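Local coordinates for protein PrimPol AEP domain (PP-N190) (PDB 6ZP9) that probably primes and copies the DNA of cyanophage S-2L as the archaeo-eukaryotic primase domain of its primase-polymerase, at residues S113-T118 with I178-G183; V133-W138 with R156-V161. One frame throughout, in Å; residues are numbered along the deposited sequence.

Contact 1. Residues S113-T118 with I178-G183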
loop_
_atom_site.group_PDB
_atom_site.type_symbol
_atom_site.label_atom_id
_atom_site.label_comp_id
_atom_site.label_asym_id
_atom_site.label_seq_id
_atom_site.Cartn_x
_atom_site.Cartn_y
_atom_site.Cartn_z
ATOM N N SER A 113 2.080 -5.459 -10.476
ATOM C CA SER A 113 1.993 -4.240 -11.274
ATOM C C SER A 113 3.109 -3.271 -10.911
ATOM O O SER A 113 3.676 -2.608 -11.788
ATOM C CB SER A 113 0.633 -3.575 -11.074
ATOM O OG SER A 113 -0.418 -4.426 -11.495
ATOM N N PHE A 114 3.409 -3.146 -9.614
ATOM C CA PHE A 114 4.557 -2.375 -9.150
ATOM C C PHE A 114 4.911 -2.829 -7.744
ATOM O O PHE A 114 4.155 -3.547 -7.090
ATOM C CB PHE A 114 4.306 -0.864 -9.185
ATOM C CG PHE A 114 3.299 -0.369 -8.175
ATOM C CD1 PHE A 114 1.948 -0.401 -8.457
ATOM C CD2 PHE A 114 3.710 0.193 -6.981
ATOM C CE1 PHE A 114 1.019 0.087 -7.562
ATOM C CE2 PHE A 114 2.782 0.691 -6.068
ATOM C CZ PHE A 114 1.426 0.635 -6.366
ATOM N N GLN A 115 6.088 -2.415 -7.300
ATOM C CA GLN A 115 6.585 -2.737 -5.975
ATOM C C GLN A 115 7.017 -1.450 -5.294
ATOM O O GLN A 115 7.170 -0.407 -5.932
ATOM C CB GLN A 115 7.742 -3.754 -6.045
ATOM C CG GLN A 115 7.311 -5.065 -6.697
ATOM C CD GLN A 115 8.425 -6.071 -6.806
ATOM O OE1 GLN A 115 9.364 -5.889 -7.591
ATOM N NE2 GLN A 115 8.323 -7.162 -6.043
ATOM N N LEU A 116 7.187 -1.526 -3.980
ATOM C CA LEU A 116 7.515 -0.344 -3.200
ATOM C C LEU A 116 8.563 -0.698 -2.157
ATOM O O LEU A 116 8.393 -1.660 -1.398
ATOM C CB LEU A 116 6.269 0.238 -2.528
ATOM C CG LEU A 116 6.505 1.604 -1.877
ATOM C CD1 LEU A 116 5.369 2.551 -2.210
ATOM C CD2 LEU A 116 6.636 1.435 -0.376
ATOM N N ARG A 117 9.630 0.078 -2.145
ATOM C CA ARG A 117 10.650 -0.038 -1.112
ATOM C C ARG A 117 10.285 0.931 0.004
ATOM O O ARG A 117 10.173 2.131 -0.238
ATOM C CB ARG A 117 12.045 0.289 -1.716
ATOM C CG ARG A 117 13.256 -0.236 -0.961
ATOM C CD ARG A 117 14.196 -1.017 -1.889
ATOM N NE ARG A 117 14.328 -0.380 -3.196
ATOM C CZ ARG A 117 14.579 -1.020 -4.340
ATOM N NH1 ARG A 117 14.667 -0.333 -5.476
ATOM N NH2 ARG A 117 14.753 -2.339 -4.356
ATOM N N THR A 118 10.089 0.450 1.206
ATOM C CA THR A 118 9.586 1.300 2.281
ATOM C C THR A 118 10.678 2.020 3.049
ATOM O O THR A 118 10.394 3.046 3.675
ATOM C CB THR A 118 8.786 0.486 3.298
ATOM O OG1 THR A 118 9.667 -0.438 3.949
ATOM C CG2 THR A 118 7.648 -0.266 2.618
ATOM N N ILE A 178 8.854 3.830 -5.292
ATOM C CA ILE A 178 8.218 2.870 -6.189
ATOM C C ILE A 178 9.258 2.339 -7.166
ATOM O O ILE A 178 10.119 3.087 -7.644
ATOM C CB ILE A 178 7.031 3.523 -6.913
ATOM C CG1 ILE A 178 5.883 3.657 -5.918
ATOM C CG2 ILE A 178 6.600 2.701 -8.139
ATOM C CD1 ILE A 178 4.752 4.438 -6.424
ATOM N N PHE A 179 9.202 1.037 -7.449
ATOM C CA PHE A 179 10.121 0.454 -8.413
ATOM C C PHE A 179 9.456 -0.742 -9.090
ATOM O O PHE A 179 8.425 -1.244 -8.643
ATOM C CB PHE A 179 11.454 0.077 -7.746
ATOM C CG PHE A 179 11.361 -1.099 -6.806
ATOM C CD1 PHE A 179 10.822 -0.953 -5.532
ATOM C CD2 PHE A 179 11.828 -2.355 -7.198
ATOM C CE1 PHE A 179 10.739 -2.039 -4.659
ATOM C CE2 PHE A 179 11.757 -3.450 -6.334
ATOM C CZ PHE A 179 11.212 -3.292 -5.060
ATOM N N ASN A 180 10.043 -1.167 -10.211
ATOM C CA ASN A 180 9.548 -2.299 -11.002
ATOM C C ASN A 180 8.096 -2.113 -11.452
ATOM O O ASN A 180 7.328 -3.079 -11.537
ATOM C CB ASN A 180 9.716 -3.619 -10.241
ATOM C CG ASN A 180 11.150 -4.108 -10.234
ATOM O OD1 ASN A 180 11.976 -3.670 -11.048
ATOM N ND2 ASN A 180 11.453 -5.040 -9.340
ATOM N N ALA A 181 7.712 -0.875 -11.759
ATOM C CA ALA A 181 6.403 -0.650 -12.357
ATOM C C ALA A 181 6.374 -1.204 -13.779
ATOM O O ALA A 181 7.324 -1.051 -14.546
ATOM C CB ALA A 181 6.050 0.836 -12.358
ATOM N N THR A 182 5.287 -1.891 -14.117
ATOM C CA THR A 182 5.160 -2.510 -15.427
ATOM C C THR A 182 4.040 -1.915 -16.254
ATOM O O THR A 182 4.016 -2.123 -17.468
ATOM C CB THR A 182 4.899 -4.019 -15.293
ATOM O OG1 THR A 182 3.601 -4.214 -14.729
ATOM C CG2 THR A 182 5.918 -4.671 -14.386
ATOM N N GLY A 183 3.115 -1.196 -15.630
ATOM C CA GLY A 183 1.957 -0.701 -16.324
ATOM C C GLY A 183 0.845 -1.710 -16.507
ATOM O O GLY A 183 -0.223 -1.336 -17.016
HETATM O O HOH W 1 2.719 -0.384 -13.040
#
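The Phe179 ring is held between two side chains of the neighbouring strand. In one of its two conformers, the Arg117 guanidinium lies flat on one face in a cation-pi stack, planes 14° apart and Arg117 CZ 3.8 Å from the centroid of the Phe179 ring. On the opposite face Gln115 CB makes a CH-pi contact, 3.6 Å from Phe179 CZ near the rim, while the backbone N of Arg117 meets the ring edge in plane. With chi2 at 179° the Gln115 chain is extended, and its OE1 takes a nearly straight bond from Asn180 ND2 (2.9 Å) with the two amide planes almost coplanar. Its NE2 is bonded to His125 and Val101, so both ends are held. On the face that carries Leu116 and Ile178, Leu116 CD1 lies 3.9 Å from Ile178 CG1; Phe114 CD2 approaches Ile178 CG2 at 4.0 Å, and helix 16-25 packs there. Ser113 O accepts from Thr182 N (2.9 Å) and a water that also binds Gly183 N. Reciprocal bonds between Gln115 and Phe179 make this an antiparallel hydrogen-bonded pair, joining edge strand 177-179 to strand 114-117, where Ser113 and Phe114 form a classic beta bulge opposite Tyr126.

Contact 2. Residues V133-W138 with R156-V161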
loop_
_atom_site.group_PDB
_atom_site.type_symbol
_atom_site.label_atom_id
_atom_site.label_comp_id
_atom_site.label_asym_id
_atom_site.label_seq_id
_atom_site.Cartn_x
_atom_site.Cartn_y
_atom_site.Cartn_z
ATOM N N VAL A 133 -12.821 -2.962 -7.677
ATOM C CA VAL A 133 -13.367 -4.249 -7.251
ATOM C C VAL A 133 -14.225 -4.031 -6.011
ATOM O O VAL A 133 -13.787 -3.382 -5.056
ATOM C CB VAL A 133 -12.234 -5.258 -6.981
ATOM C CG1 VAL A 133 -12.768 -6.610 -6.514
ATOM C CG2 VAL A 133 -11.395 -5.433 -8.248
ATOM N N ASP A 134 -15.445 -4.568 -6.024
ATOM C CA ASP A 134 -16.322 -4.484 -4.859
ATOM C C ASP A 134 -15.679 -5.170 -3.661
ATOM O O ASP A 134 -14.871 -6.093 -3.806
ATOM C CB ASP A 134 -17.685 -5.139 -5.142
ATOM C CG ASP A 134 -18.560 -4.325 -6.106
ATOM O OD1 ASP A 134 -18.249 -3.138 -6.387
ATOM O OD2 ASP A 134 -19.577 -4.878 -6.581
ATOM N N VAL A 135 -16.076 -4.732 -2.459
ATOM C CA VAL A 135 -15.417 -5.205 -1.239
ATOM C C VAL A 135 -15.505 -6.721 -1.064
ATOM O O VAL A 135 -14.476 -7.342 -0.751
ATOM C CB VAL A 135 -15.938 -4.425 -0.021
ATOM C CG1 VAL A 135 -15.467 -5.066 1.272
ATOM C CG2 VAL A 135 -15.449 -2.986 -0.100
ATOM N N PRO A 136 -16.667 -7.371 -1.232
ATOM C CA PRO A 136 -16.692 -8.837 -1.030
ATOM C C PRO A 136 -15.731 -9.596 -1.939
ATOM O O PRO A 136 -14.965 -10.446 -1.454
ATOM C CB PRO A 136 -18.163 -9.185 -1.299
ATOM C CG PRO A 136 -18.898 -7.970 -0.902
ATOM C CD PRO A 136 -18.031 -6.834 -1.376
ATOM N N ALA A 137 -15.735 -9.296 -3.246
ATOM C CA ALA A 137 -14.789 -9.919 -4.169
ATOM C C ALA A 137 -13.350 -9.592 -3.788
ATOM O O ALA A 137 -12.488 -10.479 -3.749
ATOM C CB ALA A 137 -15.072 -9.463 -5.598
ATOM N N TRP A 138 -13.073 -8.316 -3.505
ATOM C CA TRP A 138 -11.723 -7.926 -3.107
ATOM C C TRP A 138 -11.274 -8.692 -1.870
ATOM O O TRP A 138 -10.135 -9.172 -1.806
ATOM C CB TRP A 138 -11.654 -6.415 -2.852
ATOM C CG TRP A 138 -10.294 -5.988 -2.416
ATOM C CD1 TRP A 138 -9.257 -5.615 -3.225
ATOM C CD2 TRP A 138 -9.794 -5.925 -1.068
ATOM N NE1 TRP A 138 -8.147 -5.323 -2.467
ATOM C CE2 TRP A 138 -8.451 -5.499 -1.140
ATOM C CE3 TRP A 138 -10.351 -6.186 0.191
ATOM C CZ2 TRP A 138 -7.655 -5.329 -0.005
ATOM C CZ3 TRP A 138 -9.555 -6.018 1.325
ATOM C CH2 TRP A 138 -8.223 -5.592 1.215
ATOM N N ARG A 156 -5.437 -7.414 5.697
ATOM C CA ARG A 156 -6.525 -8.049 5.016
ATOM C C ARG A 156 -7.853 -7.300 4.917
ATOM O O ARG A 156 -8.729 -7.783 4.278
ATOM C CB ARG A 156 -6.788 -9.395 5.715
ATOM C CG ARG A 156 -7.329 -9.275 7.097
ATOM C CD ARG A 156 -7.379 -10.619 7.822
ATOM N NE ARG A 156 -7.740 -11.700 6.901
ATOM C CZ ARG A 156 -6.963 -12.674 6.401
ATOM N NH1 ARG A 156 -7.513 -13.571 5.595
ATOM N NH2 ARG A 156 -5.698 -12.784 6.708
ATOM N N ASN A 157 -7.987 -6.168 5.578
ATOM C CA ASN A 157 -9.258 -5.455 5.657
ATOM C C ASN A 157 -9.331 -4.348 4.609
ATOM O O ASN A 157 -8.304 -3.800 4.199
ATOM C CB ASN A 157 -9.441 -4.845 7.044
ATOM C CG ASN A 157 -8.313 -3.928 7.416
ATOM O OD1 ASN A 157 -7.146 -4.327 7.388
ATOM N ND2 ASN A 157 -8.642 -2.681 7.759
ATOM N N PRO A 158 -10.529 -3.982 4.147
ATOM C CA PRO A 158 -10.607 -3.062 2.997
ATOM C C PRO A 158 -10.113 -1.648 3.282
ATOM O O PRO A 158 -9.737 -0.958 2.329
ATOM C CB PRO A 158 -12.097 -3.077 2.617
ATOM C CG PRO A 158 -12.802 -3.653 3.804
ATOM C CD PRO A 158 -11.839 -4.563 4.492
ATOM N N SER A 159 -10.079 -1.186 4.534
ATOM C CA SER A 159 -9.523 0.132 4.819
ATOM C C SER A 159 -8.053 0.079 5.232
ATOM O O SER A 159 -7.545 1.049 5.811
ATOM C CB SER A 159 -10.349 0.844 5.891
ATOM O OG SER A 159 -10.278 0.170 7.133
ATOM N N ARG A 160 -7.356 -1.015 4.928
ATOM C CA ARG A 160 -5.945 -1.137 5.281
ATOM C C ARG A 160 -5.136 0.013 4.688
ATOM O O ARG A 160 -5.297 0.352 3.509
ATOM C CB ARG A 160 -5.395 -2.473 4.778
ATOM C CG ARG A 160 -3.887 -2.662 4.955
ATOM C CD ARG A 160 -3.458 -2.474 6.394
ATOM N NE ARG A 160 -4.378 -3.112 7.339
ATOM C CZ ARG A 160 -4.067 -3.396 8.601
ATOM N NH1 ARG A 160 -4.956 -3.972 9.396
ATOM N NH2 ARG A 160 -2.855 -3.108 9.061
ATOM N N VAL A 161 -4.264 0.638 5.526
ATOM C CA VAL A 161 -3.357 1.680 5.052
ATOM C C VAL A 161 -2.026 1.046 4.682
ATOM O O VAL A 161 -1.623 0.028 5.252
ATOM C CB VAL A 161 -3.163 2.809 6.094
ATOM C CG1 VAL A 161 -4.483 3.454 6.453
ATOM C CG2 VAL A 161 -2.449 2.292 7.346
#
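Val135 and Trp138, in the first turn of helix 135-149, meet a type I beta turn that runs from Asn157 to Arg160, closed by the bond from Arg160 N to Asn157 O (3.0 Å). This helix-to-loop contact has no hydrogen bonds across it and joins the helix start to the loop leading into strand 161-163. Val135 CG1 touches Pro158 CG at 3.9 Å, the two side chains crossing at about a right angle. Trp138 reaches farther: with CG anti to the backbone N (chi1 179°), its six-membered ring extends from the helix to the loop backbone. Trp138 CZ3 lies 3.6 Å from Pro158 CA and also meets Arg156 O. Trp138 CH2 comes within 3.5 Å of Asn157 O; all approach the indole obliquely. Its NE1 bonds to Ala87 O, and Val85, Ile88 and Phe89 pack on the same side chain, so the indole also ties the helix to strand 85-90. Asn157 ND2 and Ser159 OG of the turn both bond to Asp79 OD1. Arg160 holds the other end of the Asn157 amide side-on, Arg160 NE and NH1 each 3.0 Å from Asn157 OD1, NE on a lone pair in the carbonyl plane and NH1 tilted 33° from it.

Contacts 1 and 2 lie on opposite sides of the chain's centre, their own centres 20 Å apart and their nearest atoms about 10 Å apart. Along the sequence, contact 2 is nested within the loop closed by contact 1: the chain leaves strand 114-117, forms helix 135-149 and the turn before strand 161-163, and returns as strand 177-179. The two are connected through one sheet, since contact 1 forms the 177-179 edge and Trp138 of contact 2 packs on strand 85-90 at the opposite edge. A bound calcium ion lies about 8 Å from the side chain of Ser113 in contact 1.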